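Local atomic coordinates of deoxyribose-phosphate aldolase (Toxoplasma gondii, PDB entry 4EIV), a protein that belongs to the aldolase family of (beta/alpha)8, or TIM-barrel, proteins, with eight parallel strands closed into a barrel and helices packed round its outside. Residues 23-28 and 248-253; 197-202 and 234-239; 201-206 and 254-259; 49-54 and 274-279; 170-175 and 181-186. All blocks are in the same frame, centred on the assembly; numbering follows the deposited sequence. Where two conformers were deposited one is given.

Interaction 1. Residues 23-28 and 248-253; sequences SRTLLN and DFLMQM
In Leu26 and Leu250 CG swings away from the residue's own C, close to its N (chi1 -71° and -66°), and this brings the two branched ends together between helices 17-27 and 243-257. The contact is an interface between the extra N-terminal helix 17-27 and helix 243-257 of the TIM barrel's helical layer: the former precedes the first strand, 30-34, and the latter lies between the last two strands, 233-237 and 267-271. The backbones stay well apart, since even the nearest CA atoms, those of Leu26 and Leu250, are separated by 8.8 Å. Only side-chain ends bridge this distance. The CB of Leu250 is directed toward the opposite helix, whereas Leu26 leaves its backbone at an angle and relies on its branch to reach over. The two leucines meet obliquely, and CD2 of Leu26 approaches the whole fork of Leu250: it lies 4.0 Å from Leu250 CG and 4.1 Å from Leu250 CD2. Thr25 adds its methyl to the same patch, its OG1 being turned back to the carbonyl O of Phe21. Leu26 is also covered by Leu279 of helix 273-284, and Leu250 by Phe29, which leaves the pair buried. No hydrogen bond links the segments, so the contact is purely apolar: Leu26 CD2 to Leu250 CD1 is 3.9 Å, and Thr25 CG2 reaches the same CD1 at a looser 4.4 Å.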
# COMPACT_ATOMS: atom_id res chain seq x y z
N SER A 23 -2.02 -7.79 10.33
CA SER A 23 -3.11 -8.68 9.92
C SER A 23 -3.96 -8.04 8.82
O SER A 23 -4.28 -8.70 7.82
CB SER A 23 -4.02 -9.01 11.10
OG SER A 23 -3.33 -9.74 12.09
N ARG A 24 -4.31 -6.77 9.00
CA ARG A 24 -5.14 -6.06 8.01
C ARG A 24 -4.45 -5.98 6.65
O ARG A 24 -5.07 -6.15 5.60
CB ARG A 24 -5.51 -4.66 8.51
CG ARG A 24 -6.34 -3.86 7.50
CD ARG A 24 -7.69 -4.50 7.24
NE ARG A 24 -8.45 -3.83 6.19
CZ ARG A 24 -8.46 -4.19 4.91
NH1 ARG A 24 -7.70 -5.19 4.45
NH2 ARG A 24 -9.24 -3.53 4.07
N THR A 25 -3.15 -5.71 6.69
CA THR A 25 -2.33 -5.67 5.51
C THR A 25 -2.32 -7.03 4.80
O THR A 25 -2.50 -7.11 3.59
CB THR A 25 -0.88 -5.27 5.88
OG1 THR A 25 -0.87 -3.93 6.39
CG2 THR A 25 0.04 -5.34 4.66
N LEU A 26 -2.08 -8.09 5.55
CA LEU A 26 -2.08 -9.43 4.96
C LEU A 26 -3.44 -9.81 4.36
O LEU A 26 -3.48 -10.47 3.33
CB LEU A 26 -1.57 -10.46 5.99
CG LEU A 26 -0.07 -10.36 6.29
CD1 LEU A 26 0.29 -11.10 7.53
CD2 LEU A 26 0.79 -10.81 5.09
N LEU A 27 -4.54 -9.42 5.00
CA LEU A 27 -5.87 -9.72 4.45
C LEU A 27 -6.00 -9.12 3.05
O LEU A 27 -6.60 -9.72 2.17
CB LEU A 27 -7.00 -9.21 5.34
CG LEU A 27 -7.19 -9.93 6.68
CD1 LEU A 27 -8.15 -9.13 7.56
CD2 LEU A 27 -7.70 -11.39 6.48
N ASN A 28 -5.44 -7.94 2.85
CA ASN A 28 -5.49 -7.26 1.56
C ASN A 28 -4.71 -7.98 0.44
O ASN A 28 -4.89 -7.65 -0.73
CB ASN A 28 -4.93 -5.84 1.74
CG ASN A 28 -4.97 -5.02 0.46
OD1 ASN A 28 -6.01 -4.84 -0.15
ND2 ASN A 28 -3.82 -4.50 0.06
N ASP A 248 7.48 -12.04 8.21
CA ASP A 248 8.88 -11.99 7.78
C ASP A 248 8.95 -11.72 6.27
O ASP A 248 9.80 -10.97 5.78
CB ASP A 248 9.62 -13.29 8.14
CG ASP A 248 9.99 -13.38 9.60
OD1 ASP A 248 9.78 -14.45 10.20
OD2 ASP A 248 10.53 -12.41 10.16
N PHE A 249 8.04 -12.34 5.52
CA PHE A 249 8.03 -12.13 4.08
C PHE A 249 7.72 -10.69 3.67
O PHE A 249 8.21 -10.24 2.64
CB PHE A 249 7.10 -13.14 3.38
CG PHE A 249 7.61 -14.55 3.39
CD1 PHE A 249 8.76 -14.89 2.69
CD2 PHE A 249 6.93 -15.56 4.06
CE1 PHE A 249 9.23 -16.19 2.67
CE2 PHE A 249 7.38 -16.87 4.04
CZ PHE A 249 8.54 -17.19 3.36
N LEU A 250 6.87 -9.98 4.43
CA LEU A 250 6.60 -8.57 4.10
C LEU A 250 7.87 -7.75 4.18
O LEU A 250 8.12 -6.92 3.32
CB LEU A 250 5.56 -7.97 5.04
CG LEU A 250 4.14 -8.55 4.94
CD1 LEU A 250 3.25 -8.00 6.07
CD2 LEU A 250 3.55 -8.24 3.60
N MET A 251 8.65 -7.95 5.24
CA MET A 251 9.91 -7.24 5.39
C MET A 251 10.91 -7.60 4.31
O MET A 251 11.61 -6.72 3.79
CB MET A 251 10.51 -7.49 6.78
CG MET A 251 9.66 -6.91 7.89
SD MET A 251 9.46 -5.12 7.82
CE MET A 251 11.02 -4.53 8.50
N GLN A 252 10.99 -8.89 3.97
CA GLN A 252 11.86 -9.32 2.88
C GLN A 252 11.47 -8.64 1.56
O GLN A 252 12.33 -8.15 0.85
CB GLN A 252 11.80 -10.84 2.71
CG GLN A 252 12.69 -11.34 1.58
CD GLN A 252 12.73 -12.85 1.42
OE1 GLN A 252 11.92 -13.57 1.98
NE2 GLN A 252 13.70 -13.33 0.65
N MET A 253 10.18 -8.60 1.26
CA MET A 253 9.72 -7.96 0.04
C MET A 253 10.08 -6.47 0.01
O MET A 253 10.55 -5.98 -1.00
CB MET A 253 8.21 -8.10 -0.09
CG MET A 253 7.74 -9.45 -0.53
SD MET A 253 8.14 -9.82 -2.26
CE MET A 253 7.20 -8.69 -3.21

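Interaction 2. Residues 197-202 and 234-239; sequences FTVHLI and IKIEVG
Apolar contact between Val199 and Ile202 on one side and Ile234 and Ile236 on the other packs helix 196-210 onto strand 233-237, the second half of a beta-alpha-beta crossover in the TIM barrel. Over 197-202 and 234-237 the axes run nearly antiparallel, at 170°, and approach to 10.2 Å. Ile202 and Ile234 cross at a slant, and in the conformer of Ile234 described here, one of two, its CD1 comes to 3.6 Å from Ile202 CG2. The extended run of Ile234, with CG1 opposite its backbone N (chi1 -172°), carries that methyl outward to the helix; in the same conformer Val199 CG1 lies 4.3 Å from it. Val199 and Ile236 cross at about a right angle, so that Ile236 CD1 meets both methyls of Val199, 3.9 Å from CG2 and 4.0 Å from CG1.

Polar interactions belong to the other face and to the end of the strand. Lys235 points into the barrel, where its NZ forms salt bridges with Glu31 and Glu118. Just beyond, the chain turns back on the carboxylate of Glu237: Gly239 N gives a hydrogen bond of 2.8 Å to Glu237 OE1, reaching that oxygen from 57° above the carboxylate plane.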
# COMPACT_ATOMS: atom_id res chain seq x y z
N PHE A 197 14.90 -18.14 0.96
CA PHE A 197 15.79 -18.52 -0.15
C PHE A 197 15.06 -18.50 -1.48
O PHE A 197 15.54 -17.86 -2.41
CB PHE A 197 16.39 -19.91 0.14
CG PHE A 197 17.20 -20.49 -0.99
CD1 PHE A 197 18.46 -20.03 -1.27
CD2 PHE A 197 16.67 -21.50 -1.77
CE1 PHE A 197 19.20 -20.57 -2.32
CE2 PHE A 197 17.41 -22.06 -2.80
CZ PHE A 197 18.66 -21.58 -3.08
N THR A 198 13.92 -19.17 -1.57
CA THR A 198 13.23 -19.18 -2.86
C THR A 198 12.65 -17.83 -3.23
O THR A 198 12.62 -17.47 -4.42
CB THR A 198 12.16 -20.30 -2.95
OG1 THR A 198 11.07 -20.07 -2.04
CG2 THR A 198 12.76 -21.65 -2.72
N VAL A 199 12.15 -17.07 -2.26
CA VAL A 199 11.63 -15.74 -2.58
C VAL A 199 12.77 -14.84 -3.11
O VAL A 199 12.56 -14.03 -4.01
CB VAL A 199 10.90 -15.11 -1.36
CG1 VAL A 199 10.60 -13.61 -1.59
CG2 VAL A 199 9.63 -15.89 -1.07
N HIS A 200 13.96 -14.96 -2.53
CA HIS A 200 15.10 -14.19 -3.01
C HIS A 200 15.44 -14.52 -4.48
O HIS A 200 15.61 -13.63 -5.31
CB HIS A 200 16.30 -14.44 -2.07
CG HIS A 200 17.55 -13.72 -2.47
ND1 HIS A 200 18.70 -14.38 -2.84
CD2 HIS A 200 17.80 -12.40 -2.61
CE1 HIS A 200 19.63 -13.49 -3.15
NE2 HIS A 200 19.11 -12.28 -3.02
N LEU A 201 15.48 -15.81 -4.81
CA LEU A 201 15.77 -16.22 -6.18
C LEU A 201 14.73 -15.76 -7.18
O LEU A 201 15.06 -15.31 -8.27
CB LEU A 201 15.95 -17.74 -6.27
CG LEU A 201 17.18 -18.32 -5.58
CD1 LEU A 201 17.25 -19.80 -5.90
CD2 LEU A 201 18.44 -17.60 -6.03
N ILE A 202 13.46 -15.89 -6.80
CA ILE A 202 12.39 -15.45 -7.65
C ILE A 202 12.46 -13.93 -7.87
O ILE A 202 12.25 -13.44 -8.99
CB ILE A 202 11.03 -15.91 -7.09
CG1 ILE A 202 10.94 -17.44 -7.22
CG2 ILE A 202 9.87 -15.26 -7.85
CD1 ILE A 202 9.78 -18.09 -6.47
N ILE A 234 4.53 -11.27 -7.80
CA ILE A 234 5.01 -12.44 -7.05
C ILE A 234 3.97 -12.82 -6.01
O ILE A 234 3.42 -11.97 -5.32
CB ILE A 234 6.38 -12.22 -6.36
CG1 ILE A 234 6.91 -13.53 -5.78
CG2 ILE A 234 6.26 -11.23 -5.24
CD1 ILE A 234 8.27 -13.40 -5.17
N LYS A 235 3.69 -14.12 -5.96
CA LYS A 235 2.80 -14.71 -4.96
C LYS A 235 3.62 -15.64 -4.08
O LYS A 235 4.22 -16.61 -4.57
CB LYS A 235 1.64 -15.47 -5.60
CG LYS A 235 0.77 -16.22 -4.61
CD LYS A 235 -0.52 -16.73 -5.18
CE LYS A 235 -1.26 -17.61 -4.20
NZ LYS A 235 -2.60 -18.03 -4.73
N ILE A 236 3.65 -15.34 -2.78
CA ILE A 236 4.36 -16.11 -1.78
C ILE A 236 3.34 -17.03 -1.14
O ILE A 236 2.41 -16.58 -0.47
CB ILE A 236 5.03 -15.19 -0.76
CG1 ILE A 236 6.02 -14.23 -1.44
CG2 ILE A 236 5.76 -16.00 0.29
CD1 ILE A 236 6.75 -13.27 -0.53
N GLU A 237 3.46 -18.32 -1.46
CA GLU A 237 2.56 -19.36 -0.94
C GLU A 237 3.24 -19.98 0.28
O GLU A 237 4.34 -20.51 0.17
CB GLU A 237 2.23 -20.39 -2.03
CG GLU A 237 1.15 -21.42 -1.66
CD GLU A 237 1.63 -22.50 -0.73
OE1 GLU A 237 0.89 -22.77 0.23
OE2 GLU A 237 2.73 -23.08 -0.97
N VAL A 238 2.62 -19.82 1.45
CA VAL A 238 3.25 -20.13 2.72
C VAL A 238 2.76 -21.37 3.40
O VAL A 238 3.16 -21.65 4.54
CB VAL A 238 3.15 -18.92 3.69
CG1 VAL A 238 3.76 -17.67 3.06
CG2 VAL A 238 1.72 -18.67 4.11
N GLY A 239 1.90 -22.12 2.76
CA GLY A 239 1.46 -23.36 3.36
C GLY A 239 0.59 -23.10 4.57
O GLY A 239 -0.34 -22.28 4.51

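Interaction 3. Residues 201-206 and 254-259; sequences LISIAL and IFENGP
Two neighbouring outer helices of the barrel, 196-210 and 243-257, are joined here by a serine-asparagine pair, Ser203 in the middle of one and Asn257 at the C-terminal end of the other. The direct bond is nearly straight: Asn257 ND2 donates to Ser203 OG at 2.9 Å with an N-H...O angle of 175°. The hydroxyl lies exactly in the plane of the amide. Asn257 chi1 of -60° and Ser203 chi1 of -66° set CG and OG for the bond. Ser203 OG is also bonded to the carbonyl O of Val199, so it can accept from Asn257 while giving its own proton to the helix. The other end of the amide is held through a water, which donates to Asn257 OD1 and to the Ser203 carbonyl O, each at 2.8 Å. With NH2 and oxygen each suitably partnered, the amide's flip is fixed. Glu256 comes alongside, its OE1 4.0 Å from Ser203 CB, while OE2 accepts from Gln252 NE2. Gly258 takes a positive phi and ends the helix, its N still bonded to Ile254 O. The result is a polar, water-bridged seam between adjacent helices in the outer layer of a TIM barrel, beside a helix that ends at a positive-phi glycine.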
# COMPACT_ATOMS: atom_id res chain seq x y z
N LEU A 201 15.48 -15.81 -4.81
CA LEU A 201 15.77 -16.22 -6.18
C LEU A 201 14.73 -15.76 -7.18
O LEU A 201 15.06 -15.31 -8.27
CB LEU A 201 15.95 -17.74 -6.27
CG LEU A 201 17.18 -18.32 -5.58
CD1 LEU A 201 17.25 -19.80 -5.90
CD2 LEU A 201 18.44 -17.60 -6.03
N ILE A 202 13.46 -15.89 -6.80
CA ILE A 202 12.39 -15.45 -7.65
C ILE A 202 12.46 -13.93 -7.87
O ILE A 202 12.25 -13.44 -8.99
CB ILE A 202 11.03 -15.91 -7.09
CG1 ILE A 202 10.94 -17.44 -7.22
CG2 ILE A 202 9.87 -15.26 -7.85
CD1 ILE A 202 9.78 -18.09 -6.47
N SER A 203 12.74 -13.19 -6.81
CA SER A 203 12.87 -11.74 -6.90
C SER A 203 13.98 -11.32 -7.84
O SER A 203 13.79 -10.41 -8.64
CB SER A 203 13.11 -11.15 -5.51
OG SER A 203 11.97 -11.34 -4.68
N ILE A 204 15.12 -12.01 -7.78
CA ILE A 204 16.23 -11.70 -8.69
C ILE A 204 15.80 -11.96 -10.13
O ILE A 204 16.05 -11.15 -11.04
CB ILE A 204 17.45 -12.56 -8.39
CG1 ILE A 204 18.05 -12.15 -7.04
CG2 ILE A 204 18.51 -12.41 -9.48
CD1 ILE A 204 19.09 -13.13 -6.56
N ALA A 205 15.17 -13.11 -10.36
CA ALA A 205 14.73 -13.46 -11.71
C ALA A 205 13.79 -12.42 -12.29
O ALA A 205 13.92 -12.00 -13.45
CB ALA A 205 14.05 -14.83 -11.71
N LEU A 206 12.83 -11.98 -11.49
CA LEU A 206 11.89 -10.98 -11.96
C LEU A 206 12.57 -9.63 -12.21
O LEU A 206 12.29 -8.98 -13.21
CB LEU A 206 10.75 -10.84 -10.97
CG LEU A 206 9.68 -9.83 -11.35
CD1 LEU A 206 9.15 -10.06 -12.75
CD2 LEU A 206 8.59 -9.90 -10.32
N ILE A 254 9.85 -5.75 1.12
CA ILE A 254 10.19 -4.31 1.13
C ILE A 254 11.68 -4.09 0.91
O ILE A 254 12.10 -3.25 0.10
CB ILE A 254 9.76 -3.62 2.42
CG1 ILE A 254 8.24 -3.63 2.54
CG2 ILE A 254 10.31 -2.19 2.47
CD1 ILE A 254 7.73 -3.27 3.94
N PHE A 255 12.50 -4.87 1.62
CA PHE A 255 13.95 -4.71 1.55
C PHE A 255 14.48 -5.05 0.16
O PHE A 255 15.28 -4.31 -0.40
CB PHE A 255 14.64 -5.55 2.63
CG PHE A 255 16.11 -5.29 2.74
CD1 PHE A 255 16.57 -4.12 3.31
CD2 PHE A 255 17.03 -6.21 2.25
CE1 PHE A 255 17.94 -3.86 3.41
CE2 PHE A 255 18.40 -5.96 2.35
CZ PHE A 255 18.85 -4.79 2.93
N GLU A 256 14.04 -6.18 -0.40
CA GLU A 256 14.57 -6.61 -1.69
C GLU A 256 13.91 -5.97 -2.90
O GLU A 256 14.60 -5.67 -3.87
CB GLU A 256 14.47 -8.13 -1.85
CG GLU A 256 15.21 -8.90 -0.76
CD GLU A 256 15.45 -10.34 -1.16
OE1 GLU A 256 15.58 -10.60 -2.37
OE2 GLU A 256 15.54 -11.20 -0.26
N ASN A 257 12.60 -5.76 -2.83
CA ASN A 257 11.84 -5.27 -3.98
C ASN A 257 11.24 -3.88 -3.83
O ASN A 257 10.65 -3.38 -4.78
CB ASN A 257 10.75 -6.30 -4.28
CG ASN A 257 11.34 -7.65 -4.62
OD1 ASN A 257 12.30 -7.72 -5.40
ND2 ASN A 257 10.81 -8.73 -4.02
N GLY A 258 11.40 -3.27 -2.67
CA GLY A 258 10.92 -1.92 -2.44
C GLY A 258 9.54 -1.84 -1.82
O GLY A 258 8.72 -2.75 -1.98
N PRO A 259 9.23 -0.72 -1.15
CA PRO A 259 7.92 -0.58 -0.55
C PRO A 259 6.76 -0.65 -1.53
O PRO A 259 5.67 -1.13 -1.19
CB PRO A 259 8.00 0.80 0.15
CG PRO A 259 9.15 1.48 -0.44
CD PRO A 259 10.11 0.43 -0.86
O HOH W 1 11.89 -8.50 -8.06

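Interaction 4. Residues 49-54 and 274-279; sequences KIAAKD and NLLKEL
Ile50 and Leu276 cross at a slant between helices 41-52 and 273-284, each pointing its side chain at the opposite helix. The short methyl branch of Ile50 does the touching. CG2 stands opposite the backbone N of its residue while CG1 goes beside that N (chi1 -57°), and it is CG2 that meets the fork of Leu276, 3.8 Å from CG and likewise 3.8 Å from CD2. Leu276 is carried outward by a CG placed trans to its backbone N (chi1 173°), and its CD2 slips past Ile50 to the backbone behind. There it lies 3.7 Å from Ala51 N and 4.2 Å from Ala51 CB, so one methyl touches both the isoleucine side chain and the backbone of the very next residue. Lys277 flanks the pair: its CG passes Ile50 CG2 at 4.2 Å, and its charged end makes a cation-pi contact with Phe273. No hydrogen bond crosses between the segments; the CA atoms of Ala51 and Leu276 are 7.4 Å apart, a spacing compatible with the short Ala51 side chain. Beyond these residues, Lys53 forms a salt bridge with Glu284 farther along helix 273-284. Leu276 also rests on Phe30 and Val32 of the first strand and on Leu27 of helix 17-27, so the contact joins the helix after the last barrel strand to the one between strands 30-34 and 59-62.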
# COMPACT_ATOMS: atom_id res chain seq x y z
N LYS A 49 -16.83 -18.17 3.06
CA LYS A 49 -17.53 -17.28 3.98
C LYS A 49 -16.56 -16.43 4.79
O LYS A 49 -16.78 -15.22 4.95
CB LYS A 49 -18.47 -18.07 4.87
CG LYS A 49 -19.69 -18.55 4.10
CD LYS A 49 -20.51 -19.57 4.86
CE LYS A 49 -21.63 -20.13 3.98
NZ LYS A 49 -22.37 -21.24 4.64
N ILE A 50 -15.48 -17.04 5.27
CA ILE A 50 -14.46 -16.29 6.04
C ILE A 50 -13.63 -15.41 5.08
O ILE A 50 -13.30 -14.28 5.40
CB ILE A 50 -13.57 -17.20 6.90
CG1 ILE A 50 -14.43 -18.03 7.85
CG2 ILE A 50 -12.51 -16.37 7.64
CD1 ILE A 50 -15.32 -17.22 8.78
N ALA A 51 -13.35 -15.91 3.88
CA ALA A 51 -12.65 -15.12 2.87
C ALA A 51 -13.40 -13.83 2.50
O ALA A 51 -12.81 -12.76 2.41
CB ALA A 51 -12.43 -15.97 1.59
N ALA A 52 -14.72 -13.95 2.34
CA ALA A 52 -15.54 -12.86 1.86
C ALA A 52 -16.09 -11.91 2.91
O ALA A 52 -16.66 -10.89 2.55
CB ALA A 52 -16.70 -13.41 1.01
N LYS A 53 -15.92 -12.23 4.20
CA LYS A 53 -16.39 -11.36 5.28
C LYS A 53 -15.67 -10.02 5.20
O LYS A 53 -14.47 -9.97 4.93
CB LYS A 53 -16.11 -12.02 6.63
CG LYS A 53 -16.69 -11.26 7.84
CD LYS A 53 -16.47 -12.07 9.13
CE LYS A 53 -17.21 -11.49 10.34
NZ LYS A 53 -16.80 -10.12 10.69
N ASP A 54 -16.39 -8.94 5.47
CA ASP A 54 -15.82 -7.60 5.35
C ASP A 54 -14.73 -7.38 6.42
O ASP A 54 -14.96 -7.64 7.60
CB ASP A 54 -16.98 -6.60 5.48
CG ASP A 54 -16.61 -5.18 5.06
OD1 ASP A 54 -15.44 -4.80 5.12
OD2 ASP A 54 -17.54 -4.41 4.72
N ASN A 274 -6.68 -22.01 8.33
CA ASN A 274 -6.31 -21.65 9.70
C ASN A 274 -5.56 -20.31 9.76
O ASN A 274 -5.84 -19.49 10.64
CB ASN A 274 -5.54 -22.78 10.39
CG ASN A 274 -6.41 -24.00 10.67
OD1 ASN A 274 -7.62 -23.88 10.85
ND2 ASN A 274 -5.78 -25.17 10.73
N LEU A 275 -4.68 -20.06 8.79
CA LEU A 275 -3.98 -18.76 8.75
C LEU A 275 -4.98 -17.63 8.50
O LEU A 275 -4.92 -16.59 9.14
CB LEU A 275 -2.83 -18.77 7.74
CG LEU A 275 -2.08 -17.45 7.50
CD1 LEU A 275 -1.49 -16.89 8.80
CD2 LEU A 275 -0.96 -17.70 6.51
N LEU A 276 -5.88 -17.83 7.54
CA LEU A 276 -6.92 -16.83 7.28
C LEU A 276 -7.69 -16.49 8.54
O LEU A 276 -7.92 -15.31 8.85
CB LEU A 276 -7.88 -17.33 6.18
CG LEU A 276 -9.10 -16.45 5.93
CD1 LEU A 276 -8.67 -15.00 5.60
CD2 LEU A 276 -9.98 -17.06 4.86
N LYS A 277 -8.10 -17.51 9.30
CA LYS A 277 -8.82 -17.27 10.54
C LYS A 277 -7.96 -16.54 11.58
O LYS A 277 -8.47 -15.67 12.26
CB LYS A 277 -9.41 -18.57 11.08
CG LYS A 277 -10.58 -19.10 10.21
CD LYS A 277 -11.24 -20.38 10.72
CE LYS A 277 -10.36 -21.60 10.49
NZ LYS A 277 -11.06 -22.85 10.90
N GLU A 278 -6.67 -16.85 11.66
CA GLU A 278 -5.77 -16.15 12.57
C GLU A 278 -5.72 -14.66 12.20
O GLU A 278 -5.81 -13.78 13.06
CB GLU A 278 -4.35 -16.73 12.53
CG GLU A 278 -3.42 -16.04 13.55
CD GLU A 278 -1.97 -16.51 13.50
OE1 GLU A 278 -1.57 -17.23 12.57
OE2 GLU A 278 -1.23 -16.15 14.44
N LEU A 279 -5.63 -14.38 10.91
CA LEU A 279 -5.54 -13.00 10.45
C LEU A 279 -6.82 -12.25 10.78
O LEU A 279 -6.79 -11.14 11.32
CB LEU A 279 -5.30 -12.94 8.95
CG LEU A 279 -3.98 -13.52 8.42
CD1 LEU A 279 -3.95 -13.46 6.90
CD2 LEU A 279 -2.77 -12.81 9.01

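Interaction 5. Residues 170-175 and 181-186; sequences RAAVAA and DFLQTS
A leucine-on-alanine contact, Leu183 against Ala172 and Ala175, packs a helix onto a strand within the beta-alpha-beta unit formed by strand 152-156, helix 165-178 and strand 182-184. Leu183 points outward from the barrel wall; chi1 of -63° swings CG away from the carbonyl carbon, and chi2 of 180° then places the two methyls. Each finds its own alanine: CD1 is 4.0 Å from Ala172 CB, and CD2 is 3.7 Å from Ala175 CB. Between them passes the carbonyl O of Ala172, 4.1 Å from Leu183 CD2, so the leucine fork straddles the helix surface between two alanines three residues apart. The small side chains let the backbones come close, the CA atoms of Ala172 and Leu183 being 7.0 Å apart. Other apolar groups complete the layer: Ile202 of helix 196-210 leans on Leu183, and Val155 of the preceding strand on Ala175.

At the end of the strand the chain is tied to itself. Gln184 NE2 donates to Ser186 O at 3.0 Å with an N-H...O angle of 164°, and Thr185 OG1 donates to Ser186 OG at 2.8 Å. Both hydroxyls have second partners on the adjacent strand, Glu237 N for Thr185 and Glu237 OE2 for Ser186. Small residues on a helix, covering an outward leucine of the following parallel strand, make a close-packed beta-alpha-beta crossover of the TIM barrel.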
# COMPACT_ATOMS: atom_id res chain seq x y z
N ARG A 170 15.89 -21.05 -13.11
CA ARG A 170 15.58 -21.34 -14.52
C ARG A 170 14.09 -21.56 -14.78
O ARG A 170 13.57 -21.17 -15.82
CB ARG A 170 16.39 -22.52 -15.02
CG ARG A 170 17.85 -22.18 -15.16
CD ARG A 170 18.67 -23.37 -15.59
NE ARG A 170 20.04 -22.97 -15.90
CZ ARG A 170 20.48 -22.60 -17.11
NH1 ARG A 170 19.66 -22.60 -18.17
NH2 ARG A 170 21.74 -22.24 -17.25
N ALA A 171 13.39 -22.18 -13.84
CA ALA A 171 11.95 -22.37 -13.98
C ALA A 171 11.25 -21.00 -13.99
O ALA A 171 10.36 -20.76 -14.80
CB ALA A 171 11.42 -23.24 -12.85
N ALA A 172 11.68 -20.10 -13.10
CA ALA A 172 11.15 -18.75 -13.03
C ALA A 172 11.31 -18.02 -14.37
O ALA A 172 10.36 -17.45 -14.89
CB ALA A 172 11.81 -17.97 -11.90
N VAL A 173 12.54 -18.05 -14.91
CA VAL A 173 12.79 -17.36 -16.18
C VAL A 173 11.97 -17.96 -17.31
O VAL A 173 11.41 -17.24 -18.12
CB VAL A 173 14.30 -17.33 -16.52
CG1 VAL A 173 14.55 -16.79 -17.93
CG2 VAL A 173 15.06 -16.53 -15.44
N ALA A 174 11.90 -19.29 -17.37
CA ALA A 174 11.11 -19.94 -18.42
C ALA A 174 9.63 -19.56 -18.32
O ALA A 174 8.97 -19.34 -19.32
CB ALA A 174 11.29 -21.46 -18.39
N ALA A 175 9.10 -19.45 -17.12
CA ALA A 175 7.70 -19.08 -16.90
C ALA A 175 7.47 -17.64 -17.34
O ALA A 175 6.44 -17.34 -17.94
CB ALA A 175 7.37 -19.25 -15.43
N ASP A 181 1.95 -13.84 -15.79
CA ASP A 181 1.64 -12.56 -15.16
C ASP A 181 2.07 -12.47 -13.70
O ASP A 181 2.18 -11.37 -13.16
CB ASP A 181 0.14 -12.31 -15.21
CG ASP A 181 -0.38 -12.27 -16.62
OD1 ASP A 181 0.05 -11.41 -17.45
OD2 ASP A 181 -1.27 -13.10 -16.93
N PHE A 182 2.24 -13.61 -13.04
CA PHE A 182 2.66 -13.76 -11.65
C PHE A 182 3.51 -15.02 -11.56
O PHE A 182 3.22 -16.02 -12.23
CB PHE A 182 1.46 -14.00 -10.71
CG PHE A 182 0.98 -12.78 -9.93
CD1 PHE A 182 0.13 -11.84 -10.51
CD2 PHE A 182 1.31 -12.65 -8.59
CE1 PHE A 182 -0.33 -10.76 -9.75
CE2 PHE A 182 0.88 -11.59 -7.85
CZ PHE A 182 0.05 -10.68 -8.40
N LEU A 183 4.50 -14.99 -10.68
CA LEU A 183 5.27 -16.17 -10.28
C LEU A 183 4.85 -16.53 -8.87
O LEU A 183 4.93 -15.71 -7.96
CB LEU A 183 6.76 -15.92 -10.32
CG LEU A 183 7.32 -15.60 -11.70
CD1 LEU A 183 8.84 -15.37 -11.62
CD2 LEU A 183 6.97 -16.69 -12.73
N GLN A 184 4.34 -17.75 -8.71
CA GLN A 184 3.88 -18.26 -7.45
C GLN A 184 4.91 -19.29 -6.99
O GLN A 184 5.30 -20.19 -7.73
CB GLN A 184 2.49 -18.87 -7.60
CG GLN A 184 1.96 -19.54 -6.33
CD GLN A 184 0.49 -19.96 -6.44
OE1 GLN A 184 -0.29 -19.35 -7.17
NE2 GLN A 184 0.14 -21.01 -5.72
N THR A 185 5.33 -19.18 -5.74
CA THR A 185 6.41 -20.03 -5.25
C THR A 185 6.12 -21.51 -5.28
O THR A 185 6.97 -22.31 -5.62
CB THR A 185 6.76 -19.67 -3.77
OG1 THR A 185 5.60 -19.80 -2.92
CG2 THR A 185 7.33 -18.27 -3.65
N SER A 186 4.91 -21.88 -4.92
CA SER A 186 4.63 -23.28 -4.53
C SER A 186 3.14 -23.52 -4.52
O SER A 186 2.33 -22.58 -4.46
CB SER A 186 5.25 -23.56 -3.14
OG SER A 186 4.99 -22.49 -2.23

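Overall arrangement
Interactions 5, 2 and 3 form one continuous patch of the barrel. The centres of interactions 2 and 5 are about 10 Å apart, and their strands are neighbours, with Lys235 N 2.8 Å from Leu183 O in a probable hydrogen bond. Helix 196-210 serves both interactions 2 and 3, which share Leu201 and Ile202; Ile202 CG2 also lies 3.9 Å from Leu183 CD1. Helix 243-257 carries the packing on to interaction 1, where Phe249 CE1 lies 3.8 Å from Val199 CG2. Interaction 4 joins interaction 1 through Leu279 and Leu27, but its centre is about 27 Å from that of interaction 5, across the chain. Interactions 1 and 3 also touch the second subunit.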